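Local coordinates for galactose mutarotase related enzyme (Lactobacillus casei, PDB 3Q1N), which belongs to the aldose 1-epimerase family and probably binds a carbohydrate and acts as an isomerase, its exact substrate being unassigned, at residues A[59-64]-A[268-273]; A[66-71]-A[104-109]; A[155-160]-A[222-227]. All blocks are in the same frame, centred on the assembly; numbering follows the deposited sequence. Where two conformers were deposited one is given.

Interaction 1 (A[59-64]-A[268-273])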
loop_
_atom_site.group_PDB
_atom_site.type_symbol
_atom_site.label_atom_id
_atom_site.label_comp_id
_atom_site.label_asym_id
_atom_site.label_seq_id
_atom_site.Cartn_x
_atom_site.Cartn_y
_atom_site.Cartn_z
ATOM N N ASP A 59 -16.433 -12.250 0.017
ATOM C CA ASP A 59 -16.168 -11.493 1.265
ATOM C C ASP A 59 -15.989 -12.395 2.473
ATOM O O ASP A 59 -16.452 -12.106 3.592
ATOM C CB ASP A 59 -17.261 -10.443 1.466
ATOM C CG ASP A 59 -17.253 -9.360 0.360
ATOM O OD1 ASP A 59 -16.191 -8.834 -0.054
ATOM O OD2 ASP A 59 -18.337 -8.973 -0.072
ATOM N N GLN A 60 -15.285 -13.490 2.260
ATOM C CA GLN A 60 -15.014 -14.451 3.339
ATOM C C GLN A 60 -13.729 -15.212 3.028
ATOM O O GLN A 60 -13.108 -15.033 1.955
ATOM C CB GLN A 60 -16.203 -15.422 3.529
ATOM C CG GLN A 60 -16.434 -16.337 2.342
ATOM C CD GLN A 60 -17.785 -17.076 2.400
ATOM O OE1 GLN A 60 -17.833 -18.252 2.743
ATOM N NE2 GLN A 60 -18.850 -16.404 2.025
ATOM N N TYR A 61 -13.293 -16.002 3.997
ATOM C CA TYR A 61 -12.117 -16.824 3.870
ATOM C C TYR A 61 -12.151 -17.957 4.859
ATOM O O TYR A 61 -13.067 -18.059 5.672
ATOM C CB TYR A 61 -10.874 -15.987 4.089
ATOM C CG TYR A 61 -10.636 -15.556 5.523
ATOM C CD1 TYR A 61 -11.385 -14.551 6.091
ATOM C CD2 TYR A 61 -9.659 -16.143 6.313
ATOM C CE1 TYR A 61 -11.190 -14.125 7.419
ATOM C CE2 TYR A 61 -9.444 -15.719 7.643
ATOM C CZ TYR A 61 -10.212 -14.726 8.188
ATOM O OH TYR A 61 -10.042 -14.303 9.500
ATOM N N ARG A 62 -11.157 -18.819 4.789
ATOM C CA ARG A 62 -11.053 -19.942 5.713
ATOM C C ARG A 62 -9.808 -19.876 6.592
ATOM O O ARG A 62 -8.745 -19.363 6.177
ATOM C CB ARG A 62 -11.017 -21.265 4.956
ATOM C CG ARG A 62 -12.375 -21.691 4.423
ATOM C CD ARG A 62 -12.214 -22.723 3.341
ATOM N NE ARG A 62 -11.794 -24.019 3.881
ATOM C CZ ARG A 62 -10.928 -24.868 3.302
ATOM N NH1 ARG A 62 -10.311 -24.564 2.156
ATOM N NH2 ARG A 62 -10.663 -26.043 3.883
ATOM N N LEU A 63 -9.955 -20.441 7.797
ATOM C CA LEU A 63 -8.812 -20.837 8.633
ATOM C C LEU A 63 -8.968 -22.323 8.846
ATOM O O LEU A 63 -9.774 -22.758 9.675
ATOM C CB LEU A 63 -8.750 -20.059 9.952
ATOM C CG LEU A 63 -8.555 -18.568 9.794
ATOM C CD1 LEU A 63 -8.898 -17.793 11.080
ATOM C CD2 LEU A 63 -7.099 -18.278 9.298
ATOM N N GLY A 64 -8.245 -23.097 8.056
ATOM C CA GLY A 64 -8.432 -24.530 8.015
ATOM C C GLY A 64 -9.841 -24.789 7.535
ATOM O O GLY A 64 -10.221 -24.339 6.449
ATOM N N THR A 268 -10.549 -18.941 0.386
ATOM C CA THR A 268 -9.179 -19.420 0.479
ATOM C C THR A 268 -8.769 -19.634 1.914
ATOM O O THR A 268 -9.077 -18.824 2.755
ATOM C CB THR A 268 -8.220 -18.359 -0.089
ATOM O OG1 THR A 268 -8.706 -17.941 -1.382
ATOM C CG2 THR A 268 -6.837 -18.966 -0.187
ATOM N N ASP A 269 -8.105 -20.746 2.201
ATOM C CA ASP A 269 -7.470 -20.926 3.516
ATOM C C ASP A 269 -6.327 -19.954 3.648
ATOM O O ASP A 269 -5.347 -19.968 2.871
ATOM C CB ASP A 269 -6.969 -22.358 3.609
ATOM C CG ASP A 269 -6.310 -22.693 4.936
ATOM O OD1 ASP A 269 -6.346 -21.891 5.882
ATOM O OD2 ASP A 269 -5.737 -23.822 5.013
ATOM N N TRP A 270 -6.431 -19.070 4.622
ATOM C CA TRP A 270 -5.350 -18.080 4.775
ATOM C C TRP A 270 -4.005 -18.670 5.174
ATOM O O TRP A 270 -2.967 -18.005 5.010
ATOM C CB TRP A 270 -5.740 -16.996 5.748
ATOM C CG TRP A 270 -6.526 -15.870 5.131
ATOM C CD1 TRP A 270 -7.248 -15.926 3.979
ATOM C CD2 TRP A 270 -6.656 -14.540 5.622
ATOM N NE1 TRP A 270 -7.841 -14.732 3.731
ATOM C CE2 TRP A 270 -7.503 -13.852 4.733
ATOM C CE3 TRP A 270 -6.151 -13.862 6.724
ATOM C CZ2 TRP A 270 -7.848 -12.516 4.932
ATOM C CZ3 TRP A 270 -6.493 -12.562 6.916
ATOM C CH2 TRP A 270 -7.320 -11.893 6.023
ATOM N N TYR A 271 -4.006 -19.906 5.640
ATOM C CA TYR A 271 -2.745 -20.603 5.900
ATOM C C TYR A 271 -2.015 -21.055 4.634
ATOM O O TYR A 271 -0.845 -21.483 4.711
ATOM C CB TYR A 271 -2.979 -21.825 6.796
ATOM C CG TYR A 271 -3.355 -21.421 8.220
ATOM C CD1 TYR A 271 -2.470 -20.680 9.021
ATOM C CD2 TYR A 271 -4.579 -21.798 8.791
ATOM C CE1 TYR A 271 -2.825 -20.284 10.324
ATOM C CE2 TYR A 271 -4.943 -21.393 10.097
ATOM C CZ TYR A 271 -4.040 -20.666 10.866
ATOM O OH TYR A 271 -4.406 -20.314 12.135
ATOM N N THR A 272 -2.668 -20.970 3.471
ATOM C CA THR A 272 -1.982 -21.279 2.206
ATOM C C THR A 272 -2.153 -20.171 1.129
ATOM O O THR A 272 -1.604 -20.321 0.021
ATOM C CB THR A 272 -2.545 -22.580 1.576
ATOM O OG1 THR A 272 -3.943 -22.419 1.307
ATOM C CG2 THR A 272 -2.325 -23.789 2.480
ATOM N N LYS A 273 -2.886 -19.106 1.454
ATOM C CA LYS A 273 -3.185 -17.987 0.536
ATOM C C LYS A 273 -1.879 -17.361 0.038
ATOM O O LYS A 273 -0.987 -17.033 0.832
ATOM C CB LYS A 273 -4.067 -16.945 1.227
ATOM C CG LYS A 273 -4.364 -15.689 0.452
ATOM C CD LYS A 273 -5.268 -14.698 1.223
ATOM C CE LYS A 273 -5.462 -13.402 0.498
ATOM N NZ LYS A 273 -6.387 -12.451 1.219
HETATM O O HOH W 1 -11.153 -16.104 0.378
#
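The Tyr61 ring stacks on Trp270, somewhat tilted, and this is the tightly packed part of the contact. The centroids of the Tyr61 ring and the Trp270 five-membered ring are 4.0 Å apart, in a face-to-face stack with planes 27° apart. Tyr61 CD2 sits above the indole, off its centre, 3.4 Å from Trp270 CG. Tyr61 CB also comes within 3.3 Å of Trp270 NE1. Tyr61 CG is flanked by its own N and carbonyl carbon (chi1 72°), which swings the ring over the indole. The hydroxyl of Tyr61 is hydrogen-bonded to Lys104 O. Leu63 CD2 continues the apolar layer against Trp270 CB and Tyr271 CE2, and Pro137 of strand 136-147 touches all three side chains.

Strand 60-63 is the first arm of a beta hairpin with strand 66-69. A single beta bridge, Arg62 to Asp269, joins it to the loop between strands 251-258 and 277-279. Arg62 N donates to Thr268 O at 2.9 Å, and Trp270 N donates to Arg62 O at 2.8 Å. Both bonds are nearly straight.

Asp269 makes an Asx turn, its OD1 accepting from Tyr271 N. Gly64 N reaches the same Asp269 OD1 at 3.1 Å, from the opposite face of the carboxylate. Gripped from both faces, the Asp269 carboxylate is probably held in its rotation.

The Arg62 side is looser. One face of its guanidinium lies over Asp269 CB, but Arg62 NH1 remains 5.4 Å from Asp269 OD2, so the opposite charges do not touch. At the start of the strand a water bridges the two backbones, donating to Gln60 O and accepting from Thr268 N.

Interaction 2 (A[66-71]-A[104-109])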
loop_
_atom_site.group_PDB
_atom_site.type_symbol
_atom_site.label_atom_id
_atom_site.label_comp_id
_atom_site.label_asym_id
_atom_site.label_seq_id
_atom_site.Cartn_x
_atom_site.Cartn_y
_atom_site.Cartn_z
ATOM N N LYS A 66 -12.718 -23.777 9.078
ATOM C CA LYS A 66 -13.670 -22.782 9.571
ATOM C C LYS A 66 -13.735 -21.554 8.650
ATOM O O LYS A 66 -12.713 -21.110 8.126
ATOM C CB LYS A 66 -13.282 -22.346 10.985
ATOM C CG LYS A 66 -13.381 -23.462 12.037
ATOM C CD LYS A 66 -12.819 -22.984 13.375
ATOM C CE LYS A 66 -13.690 -23.380 14.551
ATOM N NZ LYS A 66 -13.541 -24.797 14.941
ATOM N N THR A 67 -14.930 -21.004 8.486
ATOM C CA THR A 67 -15.148 -19.818 7.635
ATOM C C THR A 67 -15.367 -18.538 8.439
ATOM O O THR A 67 -16.074 -18.550 9.464
ATOM C CB THR A 67 -16.343 -20.035 6.725
ATOM O OG1 THR A 67 -16.036 -21.089 5.817
ATOM C CG2 THR A 67 -16.694 -18.767 5.954
ATOM N N TYR A 68 -14.703 -17.456 8.017
ATOM C CA TYR A 68 -14.888 -16.112 8.609
ATOM C C TYR A 68 -15.148 -15.070 7.527
ATOM O O TYR A 68 -14.708 -15.232 6.383
ATOM C CB TYR A 68 -13.634 -15.668 9.395
ATOM C CG TYR A 68 -13.378 -16.537 10.592
ATOM C CD1 TYR A 68 -12.783 -17.772 10.423
ATOM C CD2 TYR A 68 -13.798 -16.153 11.876
ATOM C CE1 TYR A 68 -12.571 -18.620 11.496
ATOM C CE2 TYR A 68 -13.579 -17.020 12.980
ATOM C CZ TYR A 68 -12.964 -18.230 12.758
ATOM O OH TYR A 68 -12.705 -19.138 13.771
ATOM N N PRO A 69 -15.828 -13.972 7.894
ATOM C CA PRO A 69 -16.051 -12.855 6.999
ATOM C C PRO A 69 -14.824 -11.953 6.965
ATOM O O PRO A 69 -14.087 -11.860 7.958
ATOM C CB PRO A 69 -17.275 -12.163 7.632
ATOM C CG PRO A 69 -17.087 -12.399 9.115
ATOM C CD PRO A 69 -16.444 -13.750 9.224
HETATM N N MSE A 70 -14.556 -11.330 5.822
HETATM C CA MSE A 70 -13.450 -10.376 5.717
HETATM C C MSE A 70 -13.839 -9.249 4.789
HETATM O O MSE A 70 -14.338 -9.466 3.677
HETATM C CB MSE A 70 -12.157 -11.002 5.250
HETATM C CG MSE A 70 -10.948 -10.047 5.140
HETATM SE SE MSE A 70 -10.521 -9.127 6.796
HETATM C CE MSE A 70 -10.233 -10.718 7.881
ATOM N N SER A 71 -13.571 -8.037 5.254
ATOM C CA SER A 71 -13.892 -6.846 4.502
ATOM C C SER A 71 -12.810 -6.594 3.453
ATOM O O SER A 71 -11.656 -6.980 3.647
ATOM C CB SER A 71 -14.029 -5.639 5.415
ATOM O OG SER A 71 -13.073 -5.678 6.469
ATOM N N LYS A 104 -14.095 -11.157 12.658
ATOM C CA LYS A 104 -13.573 -11.343 11.314
ATOM C C LYS A 104 -12.291 -12.174 11.303
ATOM O O LYS A 104 -11.987 -12.767 10.303
ATOM C CB LYS A 104 -13.273 -10.003 10.628
ATOM C CG LYS A 104 -14.523 -9.206 10.296
ATOM C CD LYS A 104 -14.174 -7.946 9.559
ATOM C CE LYS A 104 -15.413 -7.219 9.057
ATOM N NZ LYS A 104 -16.131 -6.538 10.176
ATOM N N PHE A 105 -11.537 -12.127 12.402
ATOM C CA PHE A 105 -10.144 -12.502 12.420
ATOM C C PHE A 105 -9.825 -12.840 13.890
ATOM O O PHE A 105 -9.614 -11.948 14.718
ATOM C CB PHE A 105 -9.342 -11.322 11.891
ATOM C CG PHE A 105 -7.859 -11.557 11.722
ATOM C CD1 PHE A 105 -7.350 -12.458 10.758
ATOM C CD2 PHE A 105 -6.929 -10.896 12.553
ATOM C CE1 PHE A 105 -5.938 -12.609 10.559
ATOM C CE2 PHE A 105 -5.547 -11.057 12.351
ATOM C CZ PHE A 105 -5.060 -11.898 11.402
ATOM N N PRO A 106 -9.883 -14.126 14.236
ATOM C CA PRO A 106 -9.934 -14.505 15.672
ATOM C C PRO A 106 -8.557 -14.560 16.333
ATOM O O PRO A 106 -8.129 -15.593 16.884
ATOM C CB PRO A 106 -10.618 -15.875 15.615
ATOM C CG PRO A 106 -10.182 -16.447 14.304
ATOM C CD PRO A 106 -10.126 -15.280 13.352
ATOM N N PHE A 107 -7.832 -13.445 16.201
ATOM C CA PHE A 107 -6.472 -13.341 16.678
ATOM C C PHE A 107 -6.282 -12.062 17.448
ATOM O O PHE A 107 -6.682 -10.966 17.024
ATOM C CB PHE A 107 -5.448 -13.357 15.494
ATOM C CG PHE A 107 -5.515 -14.584 14.661
ATOM C CD1 PHE A 107 -4.866 -15.737 15.055
ATOM C CD2 PHE A 107 -6.246 -14.621 13.471
ATOM C CE1 PHE A 107 -4.965 -16.894 14.311
ATOM C CE2 PHE A 107 -6.327 -15.768 12.736
ATOM C CZ PHE A 107 -5.668 -16.913 13.167
ATOM N N GLU A 108 -5.612 -12.194 18.591
ATOM C CA GLU A 108 -4.970 -11.061 19.221
ATOM C C GLU A 108 -3.710 -10.655 18.460
ATOM O O GLU A 108 -2.889 -11.492 18.054
ATOM C CB GLU A 108 -4.678 -11.342 20.710
ATOM C CG GLU A 108 -5.927 -11.728 21.473
ATOM C CD GLU A 108 -5.772 -11.644 22.964
ATOM O OE1 GLU A 108 -4.643 -11.608 23.462
ATOM O OE2 GLU A 108 -6.835 -11.650 23.654
ATOM N N TYR A 109 -3.599 -9.350 18.204
ATOM C CA TYR A 109 -2.477 -8.825 17.443
ATOM C C TYR A 109 -2.061 -7.468 17.908
ATOM O O TYR A 109 -2.855 -6.732 18.534
ATOM C CB TYR A 109 -2.797 -8.791 15.923
ATOM C CG TYR A 109 -3.832 -7.731 15.511
ATOM C CD1 TYR A 109 -3.449 -6.386 15.296
ATOM C CD2 TYR A 109 -5.194 -8.054 15.391
ATOM C CE1 TYR A 109 -4.384 -5.453 14.935
ATOM C CE2 TYR A 109 -6.134 -7.110 15.052
ATOM C CZ TYR A 109 -5.741 -5.812 14.817
ATOM O OH TYR A 109 -6.684 -4.836 14.476
#
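Tyr68 offers a ring face to Pro106. Pro106 CD stands 4.1 Å from the Tyr68 ring centroid in a CH-pi contact, and Pro106 CG is 3.6 Å from Tyr68 CZ. Nearer the backbone, Tyr68 CB packs on Lys104 O. Replacing Tyr68 by an alanine would probably leave the pyrrolidine of Pro106 without its aromatic partner and open a gap beside it. Lys104 runs alongside the strand end. Its CB is 3.4 Å from Pro69 O, and its CE is 3.8 Å from Ser71 OG. The contact also buries Ser71 N, which has no partner in the model. Met70, a selenomethionine, starts out extended from its own amide (chi1 -179°) and is then bent twice. This brings Met70 CE to 3.6 Å from Lys104 O and 4.2 Å from Phe105 CB.

A second shell sets these groups. Pro106 is the centre of an inverse gamma turn, closed by a weak bond from Phe107 N to Phe105 O. Phe107 CD2 lies over the centre of the Phe105 ring. Ser71 OG is hydrogen-bonded to Gly74 O. The contact sets the second arm of the hairpin, strand 66-69, against the loop that leads from helix 99-104 to strand 109-118.

Interaction 3 (A[155-160]-A[222-227]); sequences SFDDYD and SPHHDH. With EDO (1,2-ethanediol), chain P; EDO (1,2-ethanediol), chain L.
Two neighbouring histidines each hydrogen-bond a different aspartate. His225 NE2 donates to Asp157 OD2 at 2.8 Å, approaching on the anti side, with the ring and carboxylate planes nearly perpendicular. His224 NE2 donates to Asp158 OD2, also at 2.8 Å. That oxygen lies in the His224 ring plane and accepts through its anti lone pair. Asp157 OD2 also accepts from O1 of a 1,2-ethanediol, probably from the crystallisation liquor, and Asp158 OD1 makes a salt bridge with Lys151.

With chi1 at 163°, Ser222 OG points away from its own amide and donates to Asp157 O at 2.7 Å. It also accepts from His224 N, an ST turn within the type I turn from Ser222 to His225. Ser222 CB stands over the centre of the Tyr159 ring, 3.5 Å from its centroid. The Tyr159 hydroxyl lies over a face of His225, 3.2 Å from His225 CG. It hydrogen-bonds Gly149 N and a water that donates to His227 O.

The loops meet at adjoining ends of strands 160-164 and 217-221, neighbours in one sheet of the galactose mutarotase beta-sandwich. The first comes from strand 136-147 of the other large sheet; the second leads to strand 229-232.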
loop_
_atom_site.group_PDB
_atom_site.type_symbol
_atom_site.label_atom_id
_atom_site.label_comp_id
_atom_site.label_asym_id
_atom_site.label_seq_id
_atom_site.Cartn_x
_atom_site.Cartn_y
_atom_site.Cartn_z
ATOM N N SER A 155 -4.951 13.136 -19.847
ATOM C CA SER A 155 -4.075 11.975 -19.769
ATOM C C SER A 155 -2.918 12.258 -18.816
ATOM O O SER A 155 -2.560 13.425 -18.567
ATOM C CB SER A 155 -3.535 11.598 -21.150
ATOM O OG SER A 155 -2.803 12.661 -21.707
ATOM N N PHE A 156 -2.325 11.189 -18.271
ATOM C CA PHE A 156 -1.174 11.378 -17.392
ATOM C C PHE A 156 -0.044 12.032 -18.207
ATOM O O PHE A 156 0.194 11.681 -19.364
ATOM C CB PHE A 156 -0.693 10.074 -16.761
ATOM C CG PHE A 156 -1.723 9.377 -15.930
ATOM C CD1 PHE A 156 -2.296 10.016 -14.833
ATOM C CD2 PHE A 156 -2.103 8.090 -16.243
ATOM C CE1 PHE A 156 -3.245 9.374 -14.052
ATOM C CE2 PHE A 156 -3.085 7.430 -15.473
ATOM C CZ PHE A 156 -3.638 8.078 -14.374
ATOM N N ASP A 157 0.657 12.999 -17.617
ATOM C CA ASP A 157 1.655 13.765 -18.397
ATOM C C ASP A 157 3.041 13.121 -18.435
ATOM O O ASP A 157 3.995 13.625 -17.814
ATOM C CB ASP A 157 1.753 15.193 -17.862
ATOM C CG ASP A 157 2.589 16.112 -18.741
ATOM O OD1 ASP A 157 2.813 15.772 -19.934
ATOM O OD2 ASP A 157 2.995 17.209 -18.248
ATOM N N ASP A 158 3.138 12.023 -19.178
ATOM C CA ASP A 158 4.397 11.314 -19.413
ATOM C C ASP A 158 5.094 10.840 -18.122
ATOM O O ASP A 158 6.281 11.052 -17.928
ATOM C CB ASP A 158 5.320 12.169 -20.289
ATOM C CG ASP A 158 4.691 12.508 -21.634
ATOM O OD1 ASP A 158 3.824 11.709 -22.107
ATOM O OD2 ASP A 158 5.071 13.556 -22.196
ATOM N N TYR A 159 4.333 10.160 -17.264
ATOM C CA TYR A 159 4.853 9.558 -16.051
ATOM C C TYR A 159 5.229 8.110 -16.311
ATOM O O TYR A 159 4.491 7.356 -17.015
ATOM C CB TYR A 159 3.819 9.619 -14.911
ATOM C CG TYR A 159 3.764 10.986 -14.254
ATOM C CD1 TYR A 159 2.990 12.020 -14.786
ATOM C CD2 TYR A 159 4.505 11.250 -13.126
ATOM C CE1 TYR A 159 2.992 13.263 -14.230
ATOM C CE2 TYR A 159 4.478 12.480 -12.526
ATOM C CZ TYR A 159 3.728 13.491 -13.082
ATOM O OH TYR A 159 3.676 14.742 -12.519
ATOM N N ASP A 160 6.368 7.711 -15.770
ATOM C CA ASP A 160 6.801 6.324 -15.817
ATOM C C ASP A 160 7.151 5.902 -14.407
ATOM O O ASP A 160 7.399 6.739 -13.537
ATOM C CB ASP A 160 8.096 6.123 -16.660
ATOM C CG ASP A 160 7.953 6.422 -18.163
ATOM O OD1 ASP A 160 6.866 6.584 -18.749
ATOM O OD2 ASP A 160 9.032 6.565 -18.773
ATOM N N SER A 222 8.027 12.212 -14.072
ATOM C CA SER A 222 7.809 12.707 -15.433
ATOM C C SER A 222 8.885 13.740 -15.743
ATOM O O SER A 222 9.209 14.545 -14.877
ATOM C CB SER A 222 6.442 13.388 -15.534
ATOM O OG SER A 222 6.350 14.210 -16.688
ATOM N N PRO A 223 9.426 13.707 -16.963
ATOM C CA PRO A 223 10.419 14.718 -17.328
ATOM C C PRO A 223 9.847 16.138 -17.344
ATOM O O PRO A 223 10.622 17.097 -17.357
ATOM C CB PRO A 223 10.840 14.304 -18.735
ATOM C CG PRO A 223 9.699 13.512 -19.277
ATOM C CD PRO A 223 9.140 12.797 -18.081
ATOM N N HIS A 224 8.522 16.281 -17.341
ATOM C CA HIS A 224 7.898 17.613 -17.385
ATOM C C HIS A 224 7.549 18.178 -16.016
ATOM O O HIS A 224 6.974 19.259 -15.958
ATOM C CB HIS A 224 6.596 17.600 -18.189
ATOM C CG HIS A 224 6.715 16.992 -19.546
ATOM N ND1 HIS A 224 7.600 17.462 -20.496
ATOM C CD2 HIS A 224 6.046 15.970 -20.122
ATOM C CE1 HIS A 224 7.483 16.733 -21.594
ATOM N NE2 HIS A 224 6.551 15.817 -21.387
ATOM N N HIS A 225 7.859 17.455 -14.940
ATOM C CA HIS A 225 7.436 17.865 -13.606
ATOM C C HIS A 225 8.539 17.783 -12.598
ATOM O O HIS A 225 9.255 16.781 -12.531
ATOM C CB HIS A 225 6.244 17.026 -13.154
ATOM C CG HIS A 225 5.046 17.295 -13.976
ATOM N ND1 HIS A 225 4.183 18.324 -13.684
ATOM C CD2 HIS A 225 4.641 16.778 -15.158
ATOM C CE1 HIS A 225 3.290 18.424 -14.649
ATOM N NE2 HIS A 225 3.544 17.494 -15.555
ATOM N N ASP A 226 8.612 18.821 -11.779
ATOM C CA ASP A 226 9.723 19.017 -10.845
ATOM C C ASP A 226 9.789 17.958 -9.792
ATOM O O ASP A 226 10.895 17.475 -9.450
ATOM C CB ASP A 226 9.610 20.383 -10.130
ATOM C CG ASP A 226 10.082 21.547 -10.985
ATOM O OD1 ASP A 226 10.547 21.330 -12.129
ATOM O OD2 ASP A 226 9.953 22.702 -10.525
ATOM N N HIS A 227 8.642 17.610 -9.212
ATOM C CA HIS A 227 8.644 16.721 -8.087
ATOM C C HIS A 227 8.465 15.268 -8.591
ATOM O O HIS A 227 7.748 14.965 -9.577
ATOM C CB HIS A 227 7.563 17.111 -7.053
ATOM C CG HIS A 227 7.848 18.413 -6.361
ATOM N ND1 HIS A 227 8.866 18.551 -5.439
ATOM C CD2 HIS A 227 7.281 19.640 -6.485
ATOM C CE1 HIS A 227 8.912 19.806 -5.029
ATOM N NE2 HIS A 227 7.959 20.487 -5.646
HETATM C C1 EDO P . 11.359 21.053 -15.807
HETATM O O1 EDO P . 12.506 20.205 -16.011
HETATM C C2 EDO P . 10.242 20.216 -15.214
HETATM O O2 EDO P . 10.761 19.284 -14.243
HETATM C C1 EDO L . 0.783 19.468 -17.187
HETATM O O1 EDO L . 2.116 20.016 -17.346
HETATM C C2 EDO L . 0.211 19.471 -15.754
HETATM O O2 EDO L . 0.151 20.778 -15.127
HETATM O O HOH W 2 5.267 15.225 -10.464
#

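From the N terminus, the chain first enters 59-64 and then 66-71, the two arms of one hairpin. Interaction 2 closes first, when 104-109 returns to the second arm just before strand 109-118. Interaction 3 follows in series, with 155-160 joined by 222-227 across 61 intervening residues. Interaction 1 closes last, at 268-273, so both other loops nest inside it and none cross. Interactions 1 and 2 touch, their centres about 10 Å apart, and hold the hairpin between two loops. Interaction 3 lies on the opposite side of the chain's centre, about 40 Å from interaction 1 between centres, and joins the loop from strand 136-147 into strand 160-164 to the turn after strand 217-221.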